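Local coordinates for GTPase HflX (Sulfolobus solfataricus P2, PDB 2QTF), which hydrolyses GTP, for which it is specific, and associates with the 50S ribosomal subunit, perhaps acting in protein synthesis or ribosome biogenesis, at residues F41-Y45 with D46-Q50. Residues are numbered along the deposited sequence; the frame is centred on the assembly and turned at random.
With ACT (acetate ion), chain I.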
loop_
_atom_site.group_PDB
_atom_site.type_symbol
_atom_site.label_atom_id
_atom_site.label_comp_id
_atom_site.label_asym_id
_atom_site.label_seq_id
_atom_site.Cartn_x
_atom_site.Cartn_y
_atom_site.Cartn_z
ATOM N N PHE A 41 -23.287 -12.916 -10.892
ATOM C CA PHE A 41 -22.165 -13.260 -10.030
ATOM C C PHE A 41 -20.867 -12.667 -10.480
ATOM O O PHE A 41 -19.800 -12.916 -9.876
ATOM C CB PHE A 41 -22.031 -14.775 -10.030
ATOM C CG PHE A 41 -23.293 -15.477 -9.543
ATOM C CD1 PHE A 41 -23.616 -15.494 -8.183
ATOM C CD2 PHE A 41 -24.144 -16.086 -10.482
ATOM C CE1 PHE A 41 -24.821 -16.175 -7.674
ATOM C CE2 PHE A 41 -25.306 -16.734 -10.054
ATOM C CZ PHE A 41 -25.666 -16.801 -8.634
ATOM N N TYR A 42 -20.932 -11.954 -11.591
ATOM C CA TYR A 42 -19.697 -11.359 -12.202
ATOM C C TYR A 42 -18.740 -12.450 -12.733
ATOM O O TYR A 42 -18.502 -12.604 -13.992
ATOM C CB TYR A 42 -18.945 -10.371 -11.180
ATOM C CG TYR A 42 -17.800 -9.689 -11.890
ATOM C CD1 TYR A 42 -18.063 -8.648 -12.780
ATOM C CD2 TYR A 42 -16.570 -10.191 -11.857
ATOM C CE1 TYR A 42 -17.048 -8.083 -13.516
ATOM C CE2 TYR A 42 -15.491 -9.628 -12.578
ATOM C CZ TYR A 42 -15.769 -8.597 -13.422
ATOM O OH TYR A 42 -14.764 -8.057 -14.163
ATOM N N ILE A 43 -18.131 -13.212 -11.811
ATOM C CA ILE A 43 -17.348 -14.339 -12.251
ATOM C C ILE A 43 -18.303 -15.507 -12.653
ATOM O O ILE A 43 -19.479 -15.425 -12.382
ATOM C CB ILE A 43 -16.281 -14.832 -11.188
ATOM C CG1 ILE A 43 -16.954 -15.327 -9.957
ATOM C CG2 ILE A 43 -15.273 -13.602 -10.849
ATOM C CD1 ILE A 43 -15.963 -16.120 -8.961
ATOM N N GLN A 44 -17.772 -16.559 -13.245
ATOM C CA GLN A 44 -18.628 -17.653 -13.719
ATOM C C GLN A 44 -19.118 -18.474 -12.537
ATOM O O GLN A 44 -18.451 -18.551 -11.480
ATOM C CB GLN A 44 -17.860 -18.503 -14.764
ATOM C CG GLN A 44 -17.640 -17.716 -16.216
ATOM C CD GLN A 44 -18.806 -16.748 -16.735
ATOM O OE1 GLN A 44 -19.993 -17.122 -16.803
ATOM N NE2 GLN A 44 -18.439 -15.457 -17.044
ATOM N N TYR A 45 -20.350 -19.008 -12.662
ATOM C CA TYR A 45 -20.962 -19.659 -11.552
ATOM C C TYR A 45 -20.186 -20.877 -11.098
ATOM O O TYR A 45 -20.034 -21.128 -9.918
ATOM C CB TYR A 45 -22.357 -20.027 -11.993
ATOM C CG TYR A 45 -23.223 -20.671 -10.924
ATOM C CD1 TYR A 45 -23.802 -19.894 -9.919
ATOM C CD2 TYR A 45 -23.540 -22.075 -10.973
ATOM C CE1 TYR A 45 -24.629 -20.444 -9.001
ATOM C CE2 TYR A 45 -24.365 -22.650 -9.993
ATOM C CZ TYR A 45 -24.968 -21.837 -9.048
ATOM O OH TYR A 45 -25.826 -22.256 -8.016
ATOM N N ASP A 46 -19.648 -21.647 -12.022
ATOM C CA ASP A 46 -18.910 -22.830 -11.618
ATOM C C ASP A 46 -17.586 -22.446 -10.877
ATOM O O ASP A 46 -17.230 -23.088 -9.896
ATOM C CB ASP A 46 -18.546 -23.732 -12.801
ATOM C CG ASP A 46 -17.868 -23.004 -13.965
ATOM O OD1 ASP A 46 -17.430 -21.830 -13.941
ATOM O OD2 ASP A 46 -17.720 -23.666 -15.014
ATOM N N LYS A 47 -16.875 -21.432 -11.355
ATOM C CA LYS A 47 -15.713 -20.962 -10.590
ATOM C C LYS A 47 -16.110 -20.500 -9.163
ATOM O O LYS A 47 -15.425 -20.745 -8.146
ATOM C CB LYS A 47 -14.984 -19.863 -11.434
ATOM C CG LYS A 47 -13.687 -19.488 -10.827
ATOM C CD LYS A 47 -12.745 -20.644 -10.525
ATOM C CE LYS A 47 -12.090 -21.257 -11.774
ATOM N NZ LYS A 47 -10.931 -22.272 -11.397
ATOM N N LEU A 48 -17.220 -19.808 -9.079
ATOM C CA LEU A 48 -17.707 -19.370 -7.758
ATOM C C LEU A 48 -17.967 -20.567 -6.828
ATOM O O LEU A 48 -17.697 -20.519 -5.618
ATOM C CB LEU A 48 -18.980 -18.542 -7.956
ATOM C CG LEU A 48 -19.568 -17.826 -6.700
ATOM C CD1 LEU A 48 -18.311 -17.014 -6.079
ATOM C CD2 LEU A 48 -20.592 -16.835 -7.229
ATOM N N GLN A 49 -18.503 -21.654 -7.397
ATOM C CA GLN A 49 -18.779 -22.875 -6.599
ATOM C C GLN A 49 -17.493 -23.505 -6.183
ATOM O O GLN A 49 -17.369 -23.994 -5.044
ATOM C CB GLN A 49 -19.650 -23.963 -7.320
ATOM C CG GLN A 49 -21.019 -23.442 -7.757
ATOM C CD GLN A 49 -21.776 -22.764 -6.672
ATOM O OE1 GLN A 49 -21.921 -23.294 -5.575
ATOM N NE2 GLN A 49 -22.261 -21.552 -6.939
ATOM N N GLN A 50 -16.506 -23.481 -7.027
ATOM C CA GLN A 50 -15.246 -24.066 -6.627
ATOM C C GLN A 50 -14.648 -23.305 -5.454
ATOM O O GLN A 50 -14.154 -23.879 -4.465
ATOM C CB GLN A 50 -14.194 -23.950 -7.770
ATOM C CG GLN A 50 -14.201 -25.051 -8.726
ATOM C CD GLN A 50 -13.572 -24.676 -10.037
ATOM O OE1 GLN A 50 -12.537 -24.037 -10.060
ATOM N NE2 GLN A 50 -14.232 -25.052 -11.156
HETATM C C ACT I . -12.634 -24.759 -14.018
HETATM O O ACT I . -12.662 -24.773 -15.164
HETATM O OXT ACT I . -13.693 -24.169 -13.258
HETATM C CH3 ACT I . -11.359 -25.436 -13.830
HETATM O O HOH W 1 -25.084 -24.262 -6.374
#
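Leu48 turns its forked side chain back against the loop that leads into its helix, and each methyl meets a different residue there. Leu48 CD2 approaches the Phe41 ring obliquely, 3.4 Å from Phe41 CD1, while Leu48 CD1 sits 3.8 Å from Ile43 CD1; both neighbours cross the leucine at about a right angle. The CB of Leu48 already faces the loop, and the two torsions together (chi1 -173°, chi2 52°) spread CD1 to Ile43 and CD2 to Phe41. A forked leucine suits this place because it can serve both neighbours at once while also packing on Leu60. Phe41 additionally touches helix 68-78.

The Gln49 chain, bent at chi2, brings its amide over one face of the Tyr45 ring, with Gln49 NE2 3.3 Å from Tyr45 CE1 and off-centre toward the rim. The amide plane lies 39° from the ring plane, and the two do not stack flat. Tyr45 OH binds a water at 2.7 Å, which gives a weak bond to Gln49 OE1; that oxygen also accepts from Lys52 NZ, its stronger partner.

Gln44 holds the N-cap position and gives its backbone O to Leu48 N at 3.0 Å, while its side chain turns away to Ser36 O; Gln49 N likewise bonds Tyr45 O. Asp46 OD1 takes a weak bond from Lys47 N (2.7 Å), and its acidic group probably suits the amino end of the helix dipole. Lys47 NZ hydrogen-bonds Gln50 OE1 and Tyr31 OH. Ile43 just before the N-cap and Leu48 in the first turn form a hydrophobic staple, with Phe41 as an added apolar neighbour, setting the start of helix 45-52 against Leu60 of strand 59-62 in the parallel sheet of HflX's N-terminal region.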